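Long-range contact in coat protein (Sulfolobus turreted icosahedral virus, PDB 2BBD), which forms the major building block of the icosahedral capsid and, by its fold, points to an ancestry shared with bacterial and eukaryotic viruses: residues A[53-65]-A[76-88]. Sequence-based numbering, arbitrary orientation.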
# COMPACT_ATOMS: atom_id res chain seq x y z
N SER A 53 10.05 13.07 -12.07
CA SER A 53 10.27 11.64 -12.22
C SER A 53 9.42 10.92 -11.18
O SER A 53 8.67 11.55 -10.43
CB SER A 53 11.74 11.32 -11.96
OG SER A 53 12.04 11.58 -10.60
N ALA A 54 9.54 9.60 -11.15
CA ALA A 54 8.83 8.79 -10.18
C ALA A 54 9.26 9.32 -8.80
O ALA A 54 10.38 9.83 -8.66
CB ALA A 54 9.24 7.34 -10.34
N PRO A 55 8.42 9.18 -7.77
CA PRO A 55 7.10 8.56 -7.73
C PRO A 55 5.91 9.34 -8.30
O PRO A 55 4.76 8.98 -8.04
CB PRO A 55 6.94 8.23 -6.25
CG PRO A 55 7.56 9.41 -5.60
CD PRO A 55 8.82 9.63 -6.43
N PHE A 56 6.16 10.40 -9.06
CA PHE A 56 5.04 11.11 -9.68
C PHE A 56 4.51 10.11 -10.71
O PHE A 56 5.29 9.36 -11.31
CB PHE A 56 5.52 12.39 -10.37
CG PHE A 56 4.52 12.98 -11.34
CD1 PHE A 56 4.42 12.51 -12.65
CD2 PHE A 56 3.63 13.98 -10.93
CE1 PHE A 56 3.46 13.01 -13.53
CE2 PHE A 56 2.67 14.49 -11.81
CZ PHE A 56 2.58 14.00 -13.12
N PRO A 57 3.20 10.09 -10.96
CA PRO A 57 2.11 10.90 -10.39
C PRO A 57 1.49 10.38 -9.08
O PRO A 57 0.60 11.03 -8.51
CB PRO A 57 1.11 10.94 -11.53
CG PRO A 57 1.20 9.55 -12.09
CD PRO A 57 2.70 9.25 -12.07
N TYR A 58 1.94 9.23 -8.58
CA TYR A 58 1.39 8.68 -7.35
C TYR A 58 1.53 9.59 -6.14
O TYR A 58 0.68 9.56 -5.25
CB TYR A 58 2.01 7.32 -7.01
CG TYR A 58 1.66 6.24 -7.99
CD1 TYR A 58 0.32 5.91 -8.25
CD2 TYR A 58 2.65 5.52 -8.66
CE1 TYR A 58 -0.01 4.90 -9.14
CE2 TYR A 58 2.33 4.51 -9.55
CZ TYR A 58 1.00 4.20 -9.79
OH TYR A 58 0.69 3.19 -10.66
N ASN A 59 2.60 10.40 -6.10
CA ASN A 59 2.78 11.29 -4.97
C ASN A 59 1.89 12.54 -5.01
O ASN A 59 2.10 13.50 -4.26
CB ASN A 59 4.26 11.68 -4.80
CG ASN A 59 4.80 12.48 -5.97
OD1 ASN A 59 4.10 12.76 -6.94
ND2 ASN A 59 6.06 12.86 -5.87
N LEU A 60 0.91 12.54 -5.91
CA LEU A 60 -0.05 13.66 -5.95
C LEU A 60 -0.99 13.46 -4.76
O LEU A 60 -1.82 14.33 -4.45
CB LEU A 60 -0.83 13.67 -7.27
CG LEU A 60 -0.04 14.17 -8.49
CD1 LEU A 60 -0.96 14.17 -9.71
CD2 LEU A 60 0.50 15.57 -8.23
N VAL A 61 -0.87 12.29 -4.13
CA VAL A 61 -1.62 12.00 -2.91
C VAL A 61 -0.53 11.74 -1.90
O VAL A 61 0.36 10.91 -2.13
CB VAL A 61 -2.51 10.72 -3.01
CG1 VAL A 61 -2.85 10.22 -1.60
CG2 VAL A 61 -3.83 11.03 -3.73
N GLN A 62 -0.54 12.49 -0.81
CA GLN A 62 0.48 12.31 0.22
C GLN A 62 0.21 11.02 0.99
O GLN A 62 1.07 10.14 1.05
CB GLN A 62 0.51 13.51 1.17
CG GLN A 62 1.62 13.42 2.22
CD GLN A 62 1.95 14.77 2.86
OE1 GLN A 62 2.27 15.73 2.16
NE2 GLN A 62 1.89 14.83 4.20
N THR A 63 -0.98 10.89 1.59
CA THR A 63 -1.31 9.68 2.34
C THR A 63 -2.77 9.27 2.24
O THR A 63 -3.66 10.11 2.05
CB THR A 63 -1.00 9.82 3.85
OG1 THR A 63 -1.86 10.80 4.42
CG2 THR A 63 0.44 10.23 4.09
N PHE A 64 -3.01 7.96 2.35
CA PHE A 64 -4.36 7.40 2.35
C PHE A 64 -4.56 6.79 3.72
O PHE A 64 -3.69 6.05 4.21
CB PHE A 64 -4.53 6.27 1.34
CG PHE A 64 -4.70 6.72 -0.07
CD1 PHE A 64 -5.81 7.45 -0.45
CD2 PHE A 64 -3.76 6.37 -1.03
CE1 PHE A 64 -5.99 7.82 -1.79
CE2 PHE A 64 -3.93 6.74 -2.36
CZ PHE A 64 -5.05 7.46 -2.74
N ASN A 65 -5.69 7.07 4.34
CA ASN A 65 -6.00 6.48 5.62
C ASN A 65 -7.41 5.91 5.60
O ASN A 65 -8.39 6.64 5.42
CB ASN A 65 -5.85 7.50 6.75
CG ASN A 65 -5.99 6.87 8.11
OD1 ASN A 65 -7.10 6.55 8.56
ND2 ASN A 65 -4.86 6.67 8.78
N SER A 76 -2.94 2.61 6.17
CA SER A 76 -2.23 3.83 6.52
C SER A 76 -0.99 3.75 5.61
O SER A 76 0.02 3.16 5.97
CB SER A 76 -1.82 3.83 7.99
OG SER A 76 -1.24 5.07 8.32
N VAL A 77 -1.11 4.34 4.43
CA VAL A 77 -0.03 4.31 3.45
C VAL A 77 0.04 5.61 2.67
O VAL A 77 -0.95 6.34 2.54
CB VAL A 77 -0.28 3.18 2.42
CG1 VAL A 77 -0.34 1.82 3.11
CG2 VAL A 77 -1.59 3.44 1.68
N SER A 78 1.22 5.89 2.12
CA SER A 78 1.43 7.09 1.32
C SER A 78 0.85 6.82 -0.07
O SER A 78 0.61 5.67 -0.43
CB SER A 78 2.93 7.37 1.21
OG SER A 78 3.61 6.28 0.60
N GLY A 79 0.60 7.87 -0.84
CA GLY A 79 0.09 7.66 -2.18
C GLY A 79 1.17 6.95 -3.00
O GLY A 79 0.87 6.14 -3.88
N THR A 80 2.42 7.27 -2.69
CA THR A 80 3.58 6.68 -3.37
C THR A 80 3.68 5.16 -3.16
O THR A 80 3.74 4.40 -4.13
CB THR A 80 4.90 7.32 -2.87
OG1 THR A 80 4.99 8.67 -3.34
CG2 THR A 80 6.10 6.53 -3.38
N GLY A 81 3.70 4.74 -1.90
CA GLY A 81 3.80 3.32 -1.60
C GLY A 81 2.68 2.46 -2.15
O GLY A 81 2.93 1.39 -2.72
N LEU A 82 1.44 2.90 -1.96
CA LEU A 82 0.30 2.14 -2.46
C LEU A 82 0.33 2.10 -3.98
O LEU A 82 -0.07 1.10 -4.59
CB LEU A 82 -1.02 2.76 -1.97
CG LEU A 82 -2.31 1.99 -2.30
CD1 LEU A 82 -2.22 0.56 -1.74
CD2 LEU A 82 -3.52 2.73 -1.71
N GLY A 83 0.81 3.19 -4.58
CA GLY A 83 0.91 3.30 -6.03
C GLY A 83 1.94 2.31 -6.58
O GLY A 83 1.72 1.66 -7.60
N ILE A 84 3.07 2.20 -5.90
CA ILE A 84 4.09 1.26 -6.33
C ILE A 84 3.54 -0.16 -6.16
O ILE A 84 3.79 -1.04 -6.98
CB ILE A 84 5.41 1.47 -5.54
CG1 ILE A 84 6.02 2.82 -5.93
CG2 ILE A 84 6.41 0.35 -5.84
CD1 ILE A 84 7.13 3.31 -5.02
N LEU A 85 2.76 -0.39 -5.10
CA LEU A 85 2.17 -1.70 -4.89
C LEU A 85 1.22 -2.00 -6.05
O LEU A 85 1.15 -3.12 -6.55
CB LEU A 85 1.41 -1.76 -3.56
CG LEU A 85 0.83 -3.14 -3.19
CD1 LEU A 85 1.96 -4.14 -2.99
CD2 LEU A 85 -0.02 -3.04 -1.92
N MSE A 86 0.49 -0.98 -6.51
CA MSE A 86 -0.44 -1.17 -7.62
C MSE A 86 0.34 -1.54 -8.89
O MSE A 86 -0.07 -2.41 -9.65
CB MSE A 86 -1.24 0.12 -7.88
CG MSE A 86 -2.17 0.52 -6.76
SE MSE A 86 -3.44 -0.89 -6.33
CE MSE A 86 -2.71 -1.40 -4.60
N TYR A 87 1.45 -0.86 -9.11
CA TYR A 87 2.29 -1.11 -10.27
C TYR A 87 2.64 -2.60 -10.35
O TYR A 87 2.47 -3.23 -11.38
CB TYR A 87 3.57 -0.28 -10.16
CG TYR A 87 4.65 -0.63 -11.16
CD1 TYR A 87 4.69 -0.04 -12.43
CD2 TYR A 87 5.65 -1.54 -10.83
CE1 TYR A 87 5.71 -0.35 -13.33
CE2 TYR A 87 6.67 -1.86 -11.72
CZ TYR A 87 6.70 -1.27 -12.96
OH TYR A 87 7.73 -1.58 -13.81
N TYR A 88 3.14 -3.15 -9.25
CA TYR A 88 3.53 -4.55 -9.21
C TYR A 88 2.37 -5.54 -9.34
O TYR A 88 2.44 -6.50 -10.12
CB TYR A 88 4.31 -4.84 -7.92
CG TYR A 88 5.75 -4.39 -7.97
CD1 TYR A 88 6.69 -5.07 -8.74
CD2 TYR A 88 6.18 -3.28 -7.25
CE1 TYR A 88 8.02 -4.66 -8.79
CE2 TYR A 88 7.52 -2.85 -7.29
CZ TYR A 88 8.43 -3.56 -8.07
OH TYR A 88 9.76 -3.17 -8.13
O HOH W 1 2.80 9.84 -1.71
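F64 and V77 form an antiparallel hydrogen-bonded pair in the hairpin made by strands 61-68 and 72-78. F64 N donates to V77 O at 2.6 Å, almost straight. V77 N donates back to F64 O at 3.1 Å, in the carbonyl plane. T63 with S78 and N65 with S76 are the flanking non-hydrogen-bonded pairs. The ladder ends as helix 79-89 begins. There G79 N bonds to Q62 O at 3.0 Å, coming from above the carbonyl plane. Q62 and T63 form a classic beta bulge opposite L136 of strand 131-137. One water joins the first helical turn to the strand: it donates to V61 O and accepts from T80 N.

S78 is the helix N-cap. Its OG takes the bond from G81 N at 2.9 Å and also hydrogen-bonds E187. With chi1 at 59°, OG sits between its own backbone N and carbonyl carbon, where it meets G81 N.

Y58 lays its ring flat on the helix, with G83 CA 3.5 Å from the ring centroid in a CH-pi contact. G83 O also lies over a face, and Y58 OH hydrogen-bonds N94. F64 CD2 meets L82 CD2 at 3.7 Å, the side chains crossing at about a right angle. V61 CG1 covers one face of the F64 ring, and W116 and F118 meet F64 edge-to-face. P55 CB presses tightly on T80 CG2 at 3.4 Å.

At G79 the bare backbone lets V61 O and Y58 O come close; at G83 it lets the Y58 ring lie on CA. Helix 79-88 runs at about 80° to strand 61-65. Backbone bonds and the water link the segments, and the cap orders the helix start. Together with the Y58 and F64 rings packed against the helix, they probably hold it in place on the hairpin.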